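Local coordinates for protein transcriptional regulator ZitR (Lactococcus lactis subsp. cremoris, PDB 6FI9) that represses the zit operon in the presence of zinc by binding, as a homodimer, two palindromic operator sites in the zit promoter, at residues A[48-51]-A[52-56]; A[98-101]-A[102-106]. The protein carries 3 engineered substitutions. One frame throughout, in Å; residues are numbered along the deposited sequence.

Contact 1 of 2, residues A[48-51]-A[52-56]; sequences EVST and NARIA
The extended backbone of Glu-48 to Thr-51 leads into the helix that carries Arg-54 and Ile-55, and the weak bond from Ile-55 N to Thr-51 O, 3.4 Å, joins the two. That carbonyl oxygen is gripped a second time: Ser-50 OG donates to Thr-51 O at 3.0 Å, in the carbonyl plane and on a lone pair. The hydroxyl reaches it because OG stands anti to the backbone N of Ser-50 (chi1 168°), which also lays it against Arg-54 CB and Ile-55 CG1. Arg-54 stretches back along the loop, extended from CG to NE, and brings its guanidinium edge to Ser-50 CB, 3.6 Å from NH1. The Glu-48 side chain lies nearly perpendicular to that of Arg-54 and sets OE1 over one guanidinium face, 2.9 Å from NH2. No N-H points at that oxygen, making this salt bridge an attraction of charges rather than a directed bond. On the buried side Ile-55 packs its CD1 on Thr-51 O and continues onto Ile-41 of helix 36-47 and Val-66 of helix 63-75. Helix 52-59 opens the predicted helix-turn-helix of this winged MarR-family DNA-binding domain.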
ATOM      1  N   GLU A  48      23.754 -11.930   7.342  1.00113.25           N
ATOM      2  CA  GLU A  48      23.645 -12.847   8.481  1.00113.07           C
ATOM      3  C   GLU A  48      22.870 -14.114   8.131  1.00115.10           C
ATOM      4  O   GLU A  48      21.796 -14.028   7.529  1.00113.45           O
ATOM      5  CB  GLU A  48      22.972 -12.140   9.676  1.00113.09           C
ATOM      6  CG  GLU A  48      23.850 -11.116  10.381  1.00126.32           C
ATOM      7  CD  GLU A  48      23.147 -10.144  11.311  1.00151.85           C
ATOM      8  OE1 GLU A  48      22.000 -10.426  11.729  1.00152.25           O
ATOM      9  OE2 GLU A  48      23.753  -9.095  11.628  1.00146.72           O
ATOM     10  N   VAL A  49      23.407 -15.285   8.531  1.00112.13           N
ATOM     11  CA  VAL A  49      22.757 -16.583   8.325  1.00113.11           C
ATOM     12  C   VAL A  49      21.545 -16.687   9.256  1.00115.94           C
ATOM     13  O   VAL A  49      21.688 -16.804  10.476  1.00115.11           O
ATOM     14  CB  VAL A  49      23.710 -17.812   8.378  1.00119.16           C
ATOM     15  CG1 VAL A  49      24.440 -17.994   7.055  1.00120.50           C
ATOM     16  CG2 VAL A  49      24.702 -17.721   9.535  1.00118.84           C
ATOM     17  N   SER A  50      20.353 -16.557   8.671  1.00112.13           N
ATOM     18  CA  SER A  50      19.081 -16.521   9.383  1.00111.15           C
ATOM     19  C   SER A  50      18.301 -17.839   9.384  1.00115.56           C
ATOM     20  O   SER A  50      18.454 -18.656   8.479  1.00116.57           O
ATOM     21  CB  SER A  50      18.220 -15.387   8.827  1.00114.43           C
ATOM     22  OG  SER A  50      16.871 -15.435   9.263  1.00126.78           O
ATOM     23  N   THR A  51      17.448 -18.017  10.408  1.00111.65           N
ATOM     24  CA  THR A  51      16.555 -19.163  10.583  1.00113.33           C
ATOM     25  C   THR A  51      15.211 -18.837   9.919  1.00116.80           C
ATOM     26  O   THR A  51      14.964 -17.678   9.587  1.00114.04           O
ATOM     27  CB  THR A  51      16.370 -19.496  12.079  1.00123.28           C
ATOM     28  OG1 THR A  51      15.854 -18.357  12.769  1.00121.85           O
ATOM     29  CG2 THR A  51      17.652 -19.984  12.743  1.00123.30           C
ATOM     30  N   ASN A  52      14.339 -19.848   9.749  1.00116.21           N
ATOM     31  CA  ASN A  52      13.009 -19.709   9.138  1.00116.49           C
ATOM     32  C   ASN A  52      12.120 -18.699   9.881  1.00117.97           C
ATOM     33  O   ASN A  52      11.268 -18.056   9.262  1.00116.31           O
ATOM     34  CB  ASN A  52      12.318 -21.076   9.077  1.00122.62           C
ATOM     35  CG  ASN A  52      11.366 -21.249   7.913  1.00157.58           C
ATOM     36  OD1 ASN A  52      10.394 -20.492   7.736  1.00153.71           O
ATOM     37  ND2 ASN A  52      11.616 -22.271   7.100  1.00152.89           N
ATOM     38  N   ALA A  53      12.341 -18.559  11.202  1.00114.24           N
ATOM     39  CA  ALA A  53      11.607 -17.669  12.100  1.00112.58           C
ATOM     40  C   ALA A  53      12.015 -16.203  11.968  1.00114.17           C
ATOM     41  O   ALA A  53      11.138 -15.340  11.936  1.00112.28           O
ATOM     42  CB  ALA A  53      11.766 -18.136  13.537  1.00113.90           C
ATOM     43  N   ARG A  54      13.334 -15.921  11.905  1.00110.81           N
ATOM     44  CA  ARG A  54      13.874 -14.564  11.787  1.00109.09           C
ATOM     45  C   ARG A  54      13.491 -13.896  10.463  1.00112.64           C
ATOM     46  O   ARG A  54      13.272 -12.688  10.452  1.00110.98           O
ATOM     47  CB  ARG A  54      15.396 -14.548  12.006  1.00110.93           C
ATOM     48  CG  ARG A  54      16.009 -13.155  12.154  1.00124.69           C
ATOM     49  CD  ARG A  54      17.511 -13.187  11.961  1.00141.13           C
ATOM     50  NE  ARG A  54      18.099 -11.846  11.966  1.00152.20           N
ATOM     51  CZ  ARG A  54      18.735 -11.303  10.933  1.00165.69           C
ATOM     52  NH1 ARG A  54      18.878 -11.980   9.801  1.00154.33           N
ATOM     53  NH2 ARG A  54      19.242 -10.081  11.028  1.00150.64           N
ATOM     54  N   ILE A  55      13.383 -14.678   9.363  1.00110.78           N
ATOM     55  CA  ILE A  55      12.990 -14.184   8.030  1.00110.34           C
ATOM     56  C   ILE A  55      11.587 -13.546   8.108  1.00114.14           C
ATOM     57  O   ILE A  55      11.392 -12.455   7.577  1.00111.92           O
ATOM     58  CB  ILE A  55      13.109 -15.292   6.933  1.00115.31           C
ATOM     59  CG1 ILE A  55      14.576 -15.772   6.773  1.00116.27           C
ATOM     60  CG2 ILE A  55      12.545 -14.816   5.584  1.00115.90           C
ATOM     61  CD1 ILE A  55      14.758 -17.193   6.196  1.00124.17           C
ATOM     62  N   ALA A  56      10.646 -14.203   8.825  1.00112.95           N
ATOM     63  CA  ALA A  56       9.275 -13.725   9.044  1.00112.83           C
ATOM     64  C   ALA A  56       9.257 -12.450   9.894  1.00115.93           C
ATOM     65  O   ALA A  56       8.424 -11.573   9.666  1.00114.48           O
ATOM     66  CB  ALA A  56       8.441 -14.810   9.714  1.00115.28           C
TER

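Contact 2 of 2, residues A[98-101]-A[102-106]; sequences KAIP and VAKEH. With ZN (zinc ion), chain J; ZN (zinc ion), chain I.
Lys-104 and Ile-100, one turn apart, run alongside each other in the same direction on an exposed flank of helix 100-122. Followed outward, Lys-104 CB sits 3.4 Å from Pro-101 O and close to Ile-100 O as well. CG stays over Ile-100 O, since it is anti to the carbonyl carbon of its own residue (chi1 -82°) and so leans back toward the start of the helix. CD passes from that oxygen toward Ile-100 CG2, CE meets the methyl at 3.8 Å, and NZ ends at nearly the same distance from it. In the backbone, Ala-103 N binds Ala-99 O at 3.1 Å, Lys-104 N binds Ile-100 O, and Glu-105 N binds Pro-101 O at 3.0 Å. Val-102 turns to another flank, its CB against Ala-99 O and its side chain on Leu-42 of helix 36-47. The residues directly after Lys-104 are metal ligands: Glu-105 OE1 binds one zinc ion at 2.0 Å, and His-106 NE2 binds the other at 2.2 Å. Glu-105 OE2 remains 4.0 Å from the zinc that OE1 holds, so the carboxylate coordinates through one oxygen. Carboxylate and imidazole on successive residues thus commit this helix to two separate zinc sites.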
ATOM      1  N   LYS A  98      25.491 -18.656  -6.212  1.00121.00           N
ATOM      2  CA  LYS A  98      24.565 -18.284  -7.286  1.00120.44           C
ATOM      3  C   LYS A  98      23.714 -17.065  -6.896  1.00120.45           C
ATOM      4  O   LYS A  98      23.351 -16.267  -7.764  1.00119.73           O
ATOM      5  CB  LYS A  98      23.641 -19.474  -7.612  1.00124.64           C
ATOM      6  CG  LYS A  98      22.997 -19.426  -8.992  1.00136.96           C
ATOM      7  CD  LYS A  98      21.505 -19.692  -8.915  1.00144.44           C
ATOM      8  CE  LYS A  98      20.823 -19.527 -10.252  1.00157.23           C
ATOM      9  NZ  LYS A  98      19.344 -19.421 -10.117  1.00164.14           N
ATOM     10  N   ALA A  99      23.386 -16.940  -5.595  1.00113.77           N
ATOM     11  CA  ALA A  99      22.553 -15.874  -5.052  1.00109.71           C
ATOM     12  C   ALA A  99      23.297 -14.587  -4.700  1.00111.26           C
ATOM     13  O   ALA A  99      22.674 -13.526  -4.704  1.00108.42           O
ATOM     14  CB  ALA A  99      21.799 -16.385  -3.845  1.00109.21           C
ATOM     15  N   ILE A 100      24.617 -14.672  -4.412  1.00109.33           N
ATOM     16  CA  ILE A 100      25.491 -13.551  -4.015  1.00108.40           C
ATOM     17  C   ILE A 100      25.296 -12.282  -4.913  1.00112.58           C
ATOM     18  O   ILE A 100      25.055 -11.225  -4.327  1.00110.44           O
ATOM     19  CB  ILE A 100      26.987 -13.986  -3.873  1.00113.58           C
ATOM     20  CG1 ILE A 100      27.170 -14.869  -2.612  1.00114.06           C
ATOM     21  CG2 ILE A 100      27.952 -12.781  -3.845  1.00113.83           C
ATOM     22  CD1 ILE A 100      28.503 -15.627  -2.488  1.00124.52           C
ATOM     23  N   PRO A 101      25.330 -12.319  -6.274  1.00111.46           N
ATOM     24  CA  PRO A 101      25.122 -11.070  -7.037  1.00110.61           C
ATOM     25  C   PRO A 101      23.708 -10.493  -6.952  1.00112.69           C
ATOM     26  O   PRO A 101      23.549  -9.275  -7.058  1.00111.12           O
ATOM     27  CB  PRO A 101      25.489 -11.458  -8.478  1.00115.10           C
ATOM     28  CG  PRO A 101      26.204 -12.771  -8.373  1.00121.99           C
ATOM     29  CD  PRO A 101      25.602 -13.446  -7.190  1.00116.25           C
ATOM     30  N   VAL A 102      22.692 -11.363  -6.759  1.00109.06           N
ATOM     31  CA  VAL A 102      21.271 -10.991  -6.654  1.00106.86           C
ATOM     32  C   VAL A 102      21.024 -10.189  -5.372  1.00106.26           C
ATOM     33  O   VAL A 102      20.320  -9.175  -5.407  1.00103.81           O
ATOM     34  CB  VAL A 102      20.320 -12.216  -6.763  1.00112.25           C
ATOM     35  CG1 VAL A 102      18.875 -11.775  -6.996  1.00110.77           C
ATOM     36  CG2 VAL A 102      20.773 -13.180  -7.860  1.00115.25           C
ATOM     37  N   ALA A 103      21.624 -10.638  -4.255  1.00102.00           N
ATOM     38  CA  ALA A 103      21.549  -9.988  -2.945  1.00 99.48           C
ATOM     39  C   ALA A 103      22.280  -8.643  -2.988  1.00101.94           C
ATOM     40  O   ALA A 103      21.846  -7.692  -2.335  1.00100.31           O
ATOM     41  CB  ALA A 103      22.162 -10.883  -1.877  1.00100.64           C
ATOM     42  N   LYS A 104      23.380  -8.569  -3.773  1.00 98.40           N
ATOM     43  CA  LYS A 104      24.185  -7.366  -3.968  1.00 97.30           C
ATOM     44  C   LYS A 104      23.378  -6.315  -4.732  1.00 97.79           C
ATOM     45  O   LYS A 104      23.482  -5.124  -4.430  1.00 95.86           O
ATOM     46  CB  LYS A 104      25.478  -7.701  -4.729  1.00102.75           C
ATOM     47  CG  LYS A 104      26.598  -8.251  -3.855  1.00122.25           C
ATOM     48  CD  LYS A 104      27.775  -8.718  -4.719  1.00135.17           C
ATOM     49  CE  LYS A 104      28.992  -9.124  -3.928  1.00144.30           C
ATOM     50  NZ  LYS A 104      30.054  -9.669  -4.817  1.00152.02           N
ATOM     51  N   GLU A 105      22.560  -6.768  -5.705  1.00 93.85           N
ATOM     52  CA  GLU A 105      21.717  -5.909  -6.534  1.00 92.62           C
ATOM     53  C   GLU A 105      20.592  -5.295  -5.726  1.00 93.80           C
ATOM     54  O   GLU A 105      20.341  -4.099  -5.871  1.00 93.02           O
ATOM     55  CB  GLU A 105      21.152  -6.675  -7.742  1.00 95.31           C
ATOM     56  CG  GLU A 105      20.785  -5.783  -8.924  1.00105.76           C
ATOM     57  CD  GLU A 105      19.509  -4.968  -8.803  1.00117.40           C
ATOM     58  OE1 GLU A 105      18.455  -5.564  -8.487  1.00115.12           O
ATOM     59  OE2 GLU A 105      19.564  -3.735  -9.023  1.00 99.00           O
ATOM     60  N   HIS A 106      19.908  -6.103  -4.892  1.00 88.38           N
ATOM     61  CA  HIS A 106      18.793  -5.642  -4.063  1.00 85.24           C
ATOM     62  C   HIS A 106      19.251  -4.624  -3.034  1.00 86.96           C
ATOM     63  O   HIS A 106      18.567  -3.626  -2.827  1.00 85.60           O
ATOM     64  CB  HIS A 106      18.078  -6.817  -3.393  1.00 85.52           C
ATOM     65  CG  HIS A 106      16.646  -6.529  -3.086  1.00 87.10           C
ATOM     66  ND1 HIS A 106      15.688  -6.512  -4.080  1.00 88.97           N
ATOM     67  CD2 HIS A 106      16.056  -6.256  -1.901  1.00 87.29           C
ATOM     68  CE1 HIS A 106      14.548  -6.238  -3.472  1.00 87.11           C
ATOM     69  NE2 HIS A 106      14.719  -6.073  -2.160  1.00 86.38           N
TER
HETATM   70 ZN    ZN J 202      16.864  -6.253  -7.398  1.00121.06          ZN
HETATM   71 ZN    ZN I 201      13.937  -4.982  -0.474  1.00 94.40          ZN

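In the fold
Contact 1 comes before contact 2 along the chain, their centres about 17 Å apart and their nearest atoms about 9 Å apart, without touching. Helix 36-47 links them: Leu-45 and Ile-41 meet residues 48-56, while Leu-42 and Met-43 meet residues 98-106. It also supplies the zinc ligand Glu-39, which shares a metal with Glu-105 in a site that includes Cys-28, and carries His-40 of the other site, where Glu-22 and His-110 bind the zinc with His-106. Contact 2 therefore holds part of both sites, whereas the side chain of Ile-55 in contact 1 is about 8 Å from that of His-40. This layout is consistent with zinc binding reaching the helix-turn-helix through helix 36-47.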